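Local coordinates for protein alanine racemase (Acinetobacter baumannii, PDB 4QHR) that belongs to the alanine racemase family, pairing an N-terminal TIM-barrel domain with a mainly beta-stranded C-terminal domain in a two-chain assembly, at residues Met264-Pro278 with Val296-Thr310. Residues are numbered along the deposited sequence; the frame is centred on the assembly and turned at random.
Sequences MDIAIVSIGYGDGYP and VVGRVSMDMIAIDVT
A267 and I307 face each other as a hydrogen-bonded antiparallel pair, A267 N to I307 O spanning 2.9 Å and I307 N returning to A267 O. V269 and I305 repeat the pattern, V269 N lying 2.8 Å from I305 O; I268-A306 is the non-hydrogen-bonded pair between them, and I266-D308 the next beyond A267-I307. At the N-terminal end of strand 264-269, D265 N donates to T310 OG1 and D265 O takes the N-H of V309. D308 OD1 accepts both T310 N, closing an Asx turn, and T310 OG1 (2.7 Å), which fixes the threonine hydroxyl for D265.

Apolar side chains meet on both faces. On that of A267, V269, I305 and I307, V269 CG2 meets I307 CD1 at 3.6 Å, the side chains crossing at about a right angle, and I305 CD1 touches both I271 CG2 and Y277 CE2. On that of I266, I268 and A306, I268 sends CD1 to A306 CB and CG2 to M304 SD. Strands 264-269 and 305-308 are neighbours in the mixed sheet of the C-terminal domain; strand 234-246 pairs with the far edge of 264-269.

Past the strands, Y273 N bonds to S301 O, and G274 N meets M302 O at 2.7 Å, in the carbonyl plane and on a lone pair. The Y273 ring, swung by chi1 of 62° between its backbone N and carbonyl carbon, receives M302 CA over its face, 3.6 Å from the centroid, a CH-pi contact; V300 O sits at its edge. Y341 of the second subunit packs on Y273. D275 OD2 accepts G272 N on its anti lone pair and is salt-bridged to R2, while R350 bridges D275 OD1 and D303 OD1.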
ATOM      1  N   MET A 264      26.010  10.021 -16.863  1.00 31.20           N
ATOM      2  CA  MET A 264      25.809   9.281 -15.632  1.00 27.75           C
ATOM      3  C   MET A 264      25.411   7.830 -15.827  1.00 24.07           C
ATOM      4  O   MET A 264      25.016   7.419 -16.913  1.00 24.08           O
ATOM      5  CB  MET A 264      24.787  10.017 -14.755  1.00 28.75           C
ATOM      6  CG  MET A 264      23.401  10.175 -15.311  1.00 29.66           C
ATOM      7  SD  MET A 264      22.455  11.372 -14.348  1.00 31.40           S
ATOM      8  CE  MET A 264      21.989  10.471 -12.905  1.00 30.35           C
ATOM      9  N   ASP A 265      25.549   7.072 -14.749  1.00 21.60           N
ATOM     10  CA  ASP A 265      25.175   5.658 -14.684  1.00 19.55           C
ATOM     11  C   ASP A 265      23.884   5.556 -13.866  1.00 17.20           C
ATOM     12  O   ASP A 265      23.782   6.145 -12.817  1.00 17.80           O
ATOM     13  CB  ASP A 265      26.321   4.858 -14.060  1.00 20.28           C
ATOM     14  CG  ASP A 265      27.610   5.051 -14.830  1.00 21.80           C
ATOM     15  OD1 ASP A 265      27.575   4.752 -16.021  1.00 22.62           O
ATOM     16  OD2 ASP A 265      28.611   5.549 -14.269  1.00 24.48           O
ATOM     17  N   ILE A 266      22.923   4.827 -14.405  1.00 15.38           N
ATOM     18  CA  ILE A 266      21.586   4.649 -13.855  1.00 14.46           C
ATOM     19  C   ILE A 266      21.429   3.187 -13.610  1.00 12.36           C
ATOM     20  O   ILE A 266      21.870   2.395 -14.417  1.00 10.92           O
ATOM     21  CB  ILE A 266      20.527   5.026 -14.914  1.00 14.88           C
ATOM     22  CG1 ILE A 266      20.645   6.522 -15.228  1.00 15.36           C
ATOM     23  CG2 ILE A 266      19.120   4.722 -14.424  1.00 15.49           C
ATOM     24  CD1 ILE A 266      20.640   7.428 -14.006  1.00 15.67           C
ATOM     25  N   ALA A 267      20.815   2.821 -12.498  1.00 11.29           N
ATOM     26  CA  ALA A 267      20.392   1.426 -12.333  1.00 10.88           C
ATOM     27  C   ALA A 267      18.856   1.377 -12.193  1.00 10.68           C
ATOM     28  O   ALA A 267      18.248   2.274 -11.612  1.00 10.00           O
ATOM     29  CB  ALA A 267      21.043   0.831 -11.123  1.00 11.28           C
ATOM     30  N   ILE A 268      18.264   0.313 -12.731  1.00  9.99           N
ATOM     31  CA  ILE A 268      16.871   0.053 -12.525  1.00 10.33           C
ATOM     32  C   ILE A 268      16.750  -0.996 -11.418  1.00  9.78           C
ATOM     33  O   ILE A 268      17.469  -2.017 -11.389  1.00  9.29           O
ATOM     34  CB  ILE A 268      16.153  -0.376 -13.808  1.00 10.58           C
ATOM     35  CG1 ILE A 268      16.409   0.625 -14.938  1.00 10.82           C
ATOM     36  CG2 ILE A 268      14.653  -0.540 -13.542  1.00 11.17           C
ATOM     37  CD1 ILE A 268      16.022   2.066 -14.625  1.00 10.91           C
ATOM     38  N   VAL A 269      15.820  -0.728 -10.493  1.00  9.15           N
ATOM     39  CA  VAL A 269      15.624  -1.562  -9.336  1.00  8.73           C
ATOM     40  C   VAL A 269      14.233  -2.194  -9.376  1.00  8.02           C
ATOM     41  O   VAL A 269      13.270  -1.547  -9.796  1.00  8.19           O
ATOM     42  CB  VAL A 269      15.737  -0.713  -8.059  1.00  9.13           C
ATOM     43  CG1 VAL A 269      15.433  -1.537  -6.838  1.00  9.02           C
ATOM     44  CG2 VAL A 269      17.150  -0.129  -7.952  1.00  9.23           C
ATOM     45  N   SER A 270      14.124  -3.427  -8.892  1.00  7.30           N
ATOM     46  CA  SER A 270      12.904  -4.159  -8.941  1.00  6.77           C
ATOM     47  C   SER A 270      11.983  -3.843  -7.744  1.00  6.43           C
ATOM     48  O   SER A 270      11.633  -4.729  -6.979  1.00  6.36           O
ATOM     49  CB  SER A 270      13.161  -5.664  -9.004  1.00  6.57           C
ATOM     50  OG  SER A 270      13.932  -6.133  -7.881  1.00  6.47           O
ATOM     51  N   ILE A 271      11.580  -2.598  -7.646  1.00  6.00           N
ATOM     52  CA  ILE A 271      10.496  -2.224  -6.719  1.00  5.87           C
ATOM     53  C   ILE A 271       9.738  -1.061  -7.294  1.00  5.86           C
ATOM     54  O   ILE A 271      10.335  -0.261  -8.039  1.00  6.03           O
ATOM     55  CB  ILE A 271      11.076  -1.855  -5.364  1.00  5.84           C
ATOM     56  CG1 ILE A 271      10.079  -2.199  -4.278  1.00  5.93           C
ATOM     57  CG2 ILE A 271      11.450  -0.353  -5.275  1.00  5.84           C
ATOM     58  CD1 ILE A 271       9.985  -3.683  -4.020  1.00  5.93           C
ATOM     59  N   GLY A 272       8.439  -0.943  -6.962  1.00  5.65           N
ATOM     60  CA  GLY A 272       7.688   0.261  -7.310  1.00  5.66           C
ATOM     61  C   GLY A 272       6.457   0.373  -6.444  1.00  5.63           C
ATOM     62  O   GLY A 272       6.343  -0.342  -5.428  1.00  5.83           O
ATOM     63  N   TYR A 273       5.508   1.213  -6.835  1.00  5.65           N
ATOM     64  CA  TYR A 273       4.367   1.435  -5.979  1.00  5.62           C
ATOM     65  C   TYR A 273       3.441   0.267  -5.931  1.00  5.49           C
ATOM     66  O   TYR A 273       2.653   0.197  -5.011  1.00  5.47           O
ATOM     67  CB  TYR A 273       3.617   2.753  -6.229  1.00  5.66           C
ATOM     68  CG  TYR A 273       3.021   2.841  -7.620  1.00  5.68           C
ATOM     69  CD1 TYR A 273       1.840   2.224  -7.946  1.00  5.76           C
ATOM     70  CD2 TYR A 273       3.660   3.604  -8.608  1.00  5.81           C
ATOM     71  CE1 TYR A 273       1.297   2.332  -9.241  1.00  5.74           C
ATOM     72  CE2 TYR A 273       3.135   3.737  -9.854  1.00  5.71           C
ATOM     73  CZ  TYR A 273       1.991   3.081 -10.177  1.00  5.91           C
ATOM     74  OH  TYR A 273       1.551   3.220 -11.497  1.00  6.02           O
ATOM     75  N   GLY A 274       3.561  -0.662  -6.889  1.00  5.73           N
ATOM     76  CA  GLY A 274       2.837  -1.931  -6.859  1.00  5.75           C
ATOM     77  C   GLY A 274       3.310  -2.878  -5.785  1.00  5.80           C
ATOM     78  O   GLY A 274       2.600  -3.868  -5.466  1.00  5.58           O
ATOM     79  N   ASP A 275       4.502  -2.603  -5.237  1.00  6.04           N
ATOM     80  CA  ASP A 275       4.985  -3.287  -4.038  1.00  6.25           C
ATOM     81  C   ASP A 275       4.708  -2.525  -2.753  1.00  6.44           C
ATOM     82  O   ASP A 275       4.919  -3.054  -1.674  1.00  6.50           O
ATOM     83  CB  ASP A 275       6.468  -3.488  -4.125  1.00  6.07           C
ATOM     84  CG  ASP A 275       6.843  -4.202  -5.334  1.00  6.03           C
ATOM     85  OD1 ASP A 275       6.704  -5.448  -5.272  1.00  5.88           O
ATOM     86  OD2 ASP A 275       7.215  -3.518  -6.339  1.00  5.70           O
ATOM     87  N   GLY A 276       4.232  -1.311  -2.888  1.00  6.55           N
ATOM     88  CA  GLY A 276       4.033  -0.416  -1.756  1.00  6.56           C
ATOM     89  C   GLY A 276       5.176   0.563  -1.530  1.00  6.88           C
ATOM     90  O   GLY A 276       5.153   1.279  -0.557  1.00  6.79           O
ATOM     91  N   TYR A 277       6.153   0.638  -2.438  1.00  7.05           N
ATOM     92  CA  TYR A 277       7.117   1.715  -2.370  1.00  7.52           C
ATOM     93  C   TYR A 277       6.454   3.017  -2.869  1.00  8.10           C
ATOM     94  O   TYR A 277       5.850   2.988  -3.935  1.00  7.97           O
ATOM     95  CB  TYR A 277       8.322   1.372  -3.233  1.00  7.52           C
ATOM     96  CG  TYR A 277       9.495   2.323  -3.050  1.00  7.49           C
ATOM     97  CD1 TYR A 277      10.272   2.289  -1.899  1.00  7.65           C
ATOM     98  CD2 TYR A 277       9.810   3.240  -4.000  1.00  7.55           C
ATOM     99  CE1 TYR A 277      11.351   3.149  -1.723  1.00  7.64           C
ATOM    100  CE2 TYR A 277      10.906   4.092  -3.859  1.00  7.87           C
ATOM    101  CZ  TYR A 277      11.662   4.056  -2.709  1.00  8.01           C
ATOM    102  OH  TYR A 277      12.743   4.919  -2.579  1.00  8.18           O
ATOM    103  N   PRO A 278       6.522   4.129  -2.097  1.00  8.91           N
ATOM    104  CA  PRO A 278       5.674   5.275  -2.414  1.00  9.27           C
ATOM    105  C   PRO A 278       6.125   5.977  -3.683  1.00  9.67           C
ATOM    106  O   PRO A 278       7.316   5.979  -3.970  1.00  9.47           O
ATOM    107  CB  PRO A 278       5.841   6.217  -1.222  1.00  9.24           C
ATOM    108  CG  PRO A 278       6.535   5.459  -0.171  1.00  9.24           C
ATOM    109  CD  PRO A 278       7.269   4.327  -0.828  1.00  8.99           C
ATOM    110  N   VAL A 296      17.076   8.516  -5.875  1.00 10.57           N
ATOM    111  CA  VAL A 296      16.047   7.995  -6.753  1.00  9.96           C
ATOM    112  C   VAL A 296      15.810   9.089  -7.811  1.00 10.03           C
ATOM    113  O   VAL A 296      15.648  10.262  -7.473  1.00  9.78           O
ATOM    114  CB  VAL A 296      14.750   7.693  -5.955  1.00  9.79           C
ATOM    115  CG1 VAL A 296      13.649   7.212  -6.866  1.00  9.88           C
ATOM    116  CG2 VAL A 296      15.017   6.724  -4.821  1.00  9.94           C
ATOM    117  N   VAL A 297      15.816   8.716  -9.087  1.00  9.99           N
ATOM    118  CA  VAL A 297      15.742   9.688 -10.165  1.00 10.28           C
ATOM    119  C   VAL A 297      14.557   9.449 -11.055  1.00 10.54           C
ATOM    120  O   VAL A 297      14.223   8.277 -11.385  1.00 10.27           O
ATOM    121  CB  VAL A 297      17.027   9.773 -11.016  1.00 10.38           C
ATOM    122  CG1 VAL A 297      18.162  10.210 -10.105  1.00 10.59           C
ATOM    123  CG2 VAL A 297      17.407   8.460 -11.687  1.00 10.39           C
ATOM    124  N   GLY A 298      13.911  10.540 -11.431  1.00 10.19           N
ATOM    125  CA  GLY A 298      12.709  10.458 -12.277  1.00 11.10           C
ATOM    126  C   GLY A 298      11.554   9.799 -11.511  1.00 11.53           C
ATOM    127  O   GLY A 298      11.656   9.531 -10.335  1.00 10.90           O
ATOM    128  N   ARG A 299      10.454   9.495 -12.181  1.00 12.99           N
ATOM    129  CA  ARG A 299       9.298   8.945 -11.475  1.00 13.78           C
ATOM    130  C   ARG A 299       9.428   7.460 -11.070  1.00 12.46           C
ATOM    131  O   ARG A 299      10.102   6.609 -11.745  1.00 12.06           O
ATOM    132  CB  ARG A 299       8.028   9.104 -12.322  1.00 16.75           C
ATOM    133  CG  ARG A 299       7.565  10.565 -12.402  1.00 20.60           C
ATOM    134  CD  ARG A 299       6.123  10.667 -12.840  1.00 23.66           C
ATOM    135  NE  ARG A 299       5.728  12.061 -13.068  1.00 29.22           N
ATOM    136  CZ  ARG A 299       4.906  12.486 -14.042  1.00 32.61           C
ATOM    137  NH1 ARG A 299       4.378  11.640 -14.925  1.00 34.96           N
ATOM    138  NH2 ARG A 299       4.611  13.781 -14.140  1.00 34.12           N
ATOM    139  N   VAL A 300       8.701   7.140 -10.004  1.00 11.00           N
ATOM    140  CA  VAL A 300       8.536   5.756  -9.543  1.00 10.52           C
ATOM    141  C   VAL A 300       7.378   5.130 -10.332  1.00  9.74           C
ATOM    142  O   VAL A 300       6.276   5.685 -10.368  1.00  8.85           O
ATOM    143  CB  VAL A 300       8.235   5.753  -8.016  1.00 10.90           C
ATOM    144  CG1 VAL A 300       7.784   4.405  -7.481  1.00 10.93           C
ATOM    145  CG2 VAL A 300       9.414   6.322  -7.273  1.00 10.93           C
ATOM    146  N   SER A 301       7.608   3.970 -10.933  1.00  9.16           N
ATOM    147  CA  SER A 301       6.520   3.302 -11.662  1.00  9.36           C
ATOM    148  C   SER A 301       5.920   2.169 -10.796  1.00  8.63           C
ATOM    149  O   SER A 301       6.277   2.010  -9.631  1.00  7.81           O
ATOM    150  CB  SER A 301       7.041   2.815 -13.025  1.00  9.99           C
ATOM    151  OG  SER A 301       7.961   1.777 -12.882  1.00 11.29           O
ATOM    152  N   MET A 302       4.997   1.426 -11.378  1.00  7.87           N
ATOM    153  CA  MET A 302       4.335   0.375 -10.632  1.00  7.72           C
ATOM    154  C   MET A 302       5.342  -0.646 -10.132  1.00  7.71           C
ATOM    155  O   MET A 302       5.236  -1.040  -9.008  1.00  7.39           O
ATOM    156  CB  MET A 302       3.228  -0.262 -11.452  1.00  7.50           C
ATOM    157  CG  MET A 302       2.317  -1.174 -10.612  1.00  7.45           C
ATOM    158  SD  MET A 302       0.883  -1.717 -11.565  1.00  7.50           S
ATOM    159  CE  MET A 302       0.018  -0.153 -11.745  1.00  7.73           C
ATOM    160  N   ASP A 303       6.285  -1.065 -11.002  1.00  8.02           N
ATOM    161  CA  ASP A 303       7.178  -2.177 -10.780  1.00  8.67           C
ATOM    162  C   ASP A 303       8.662  -1.864 -10.704  1.00  8.75           C
ATOM    163  O   ASP A 303       9.476  -2.744 -10.355  1.00  9.53           O
ATOM    164  CB  ASP A 303       7.016  -3.180 -11.914  1.00  9.03           C
ATOM    165  CG  ASP A 303       5.576  -3.582 -12.114  1.00  8.99           C
ATOM    166  OD1 ASP A 303       4.792  -3.779 -11.172  1.00  8.89           O
ATOM    167  OD2 ASP A 303       5.224  -3.709 -13.279  1.00  9.69           O
ATOM    168  N   MET A 304       9.031  -0.635 -10.970  1.00  8.62           N
ATOM    169  CA  MET A 304      10.441  -0.281 -11.103  1.00  8.75           C
ATOM    170  C   MET A 304      10.728   1.150 -10.655  1.00  8.35           C
ATOM    171  O   MET A 304       9.840   2.006 -10.749  1.00  7.51           O
ATOM    172  CB  MET A 304      10.844  -0.370 -12.553  1.00  9.38           C
ATOM    173  CG  MET A 304      11.092  -1.759 -13.043  1.00 10.15           C
ATOM    174  SD  MET A 304      11.400  -1.791 -14.831  1.00 11.82           S
ATOM    175  CE  MET A 304       9.762  -1.661 -15.543  1.00 10.96           C
ATOM    176  N   ILE A 305      11.953   1.352 -10.163  1.00  7.99           N
ATOM    177  CA  ILE A 305      12.493   2.682  -9.917  1.00  7.81           C
ATOM    178  C   ILE A 305      13.874   2.800 -10.554  1.00  7.92           C
ATOM    179  O   ILE A 305      14.561   1.778 -10.832  1.00  7.49           O
ATOM    180  CB  ILE A 305      12.550   3.074  -8.381  1.00  7.63           C
ATOM    181  CG1 ILE A 305      13.592   2.242  -7.625  1.00  7.52           C
ATOM    182  CG2 ILE A 305      11.200   2.979  -7.752  1.00  7.58           C
ATOM    183  CD1 ILE A 305      13.757   2.540  -6.143  1.00  7.46           C
ATOM    184  N   ALA A 306      14.296   4.066 -10.765  1.00  8.09           N
ATOM    185  CA  ALA A 306      15.635   4.350 -11.261  1.00  8.33           C
ATOM    186  C   ALA A 306      16.447   5.093 -10.181  1.00  8.98           C
ATOM    187  O   ALA A 306      15.905   5.951  -9.475  1.00  8.69           O
ATOM    188  CB  ALA A 306      15.559   5.168 -12.533  1.00  8.45           C
ATOM    189  N   ILE A 307      17.732   4.747 -10.065  1.00  9.91           N
ATOM    190  CA  ILE A 307      18.639   5.345  -9.116  1.00 11.25           C
ATOM    191  C   ILE A 307      19.916   5.784  -9.836  1.00 11.88           C
ATOM    192  O   ILE A 307      20.342   5.161 -10.835  1.00 10.29           O
ATOM    193  CB  ILE A 307      18.957   4.396  -7.945  1.00 12.90           C
ATOM    194  CG1 ILE A 307      19.639   3.159  -8.427  1.00 14.12           C
ATOM    195  CG2 ILE A 307      17.665   3.971  -7.187  1.00 12.72           C
ATOM    196  CD1 ILE A 307      19.823   2.175  -7.304  1.00 15.88           C
ATOM    197  N   ASP A 308      20.493   6.874  -9.346  1.00 12.53           N
ATOM    198  CA  ASP A 308      21.770   7.351  -9.835  1.00 13.44           C
ATOM    199  C   ASP A 308      22.866   6.604  -9.104  1.00 13.93           C
ATOM    200  O   ASP A 308      23.042   6.793  -7.906  1.00 14.16           O
ATOM    201  CB  ASP A 308      21.875   8.854  -9.591  1.00 13.73           C
ATOM    202  CG  ASP A 308      23.219   9.421  -9.972  1.00 14.64           C
ATOM    203  OD1 ASP A 308      24.028   8.710 -10.562  1.00 12.84           O
ATOM    204  OD2 ASP A 308      23.424  10.629  -9.680  1.00 15.52           O
ATOM    205  N   VAL A 309      23.601   5.776  -9.845  1.00 15.07           N
ATOM    206  CA  VAL A 309      24.677   4.973  -9.293  1.00 16.57           C
ATOM    207  C   VAL A 309      26.040   5.445  -9.778  1.00 19.29           C
ATOM    208  O   VAL A 309      27.025   4.740  -9.595  1.00 21.69           O
ATOM    209  CB  VAL A 309      24.517   3.473  -9.584  1.00 15.68           C
ATOM    210  CG1 VAL A 309      23.332   2.930  -8.781  1.00 15.48           C
ATOM    211  CG2 VAL A 309      24.372   3.171 -11.075  1.00 15.19           C
ATOM    212  N   THR A 310      26.095   6.615 -10.383  1.00 21.14           N
ATOM    213  CA  THR A 310      27.361   7.163 -10.874  1.00 23.39           C
ATOM    214  C   THR A 310      28.506   6.983  -9.852  1.00 25.86           C
ATOM    215  O   THR A 310      29.582   6.470 -10.210  1.00 27.20           O
ATOM    216  CB  THR A 310      27.203   8.631 -11.323  1.00 23.52           C
ATOM    217  OG1 THR A 310      26.141   8.703 -12.279  1.00 22.75           O
ATOM    218  CG2 THR A 310      28.522   9.129 -11.996  1.00 24.09           C
TER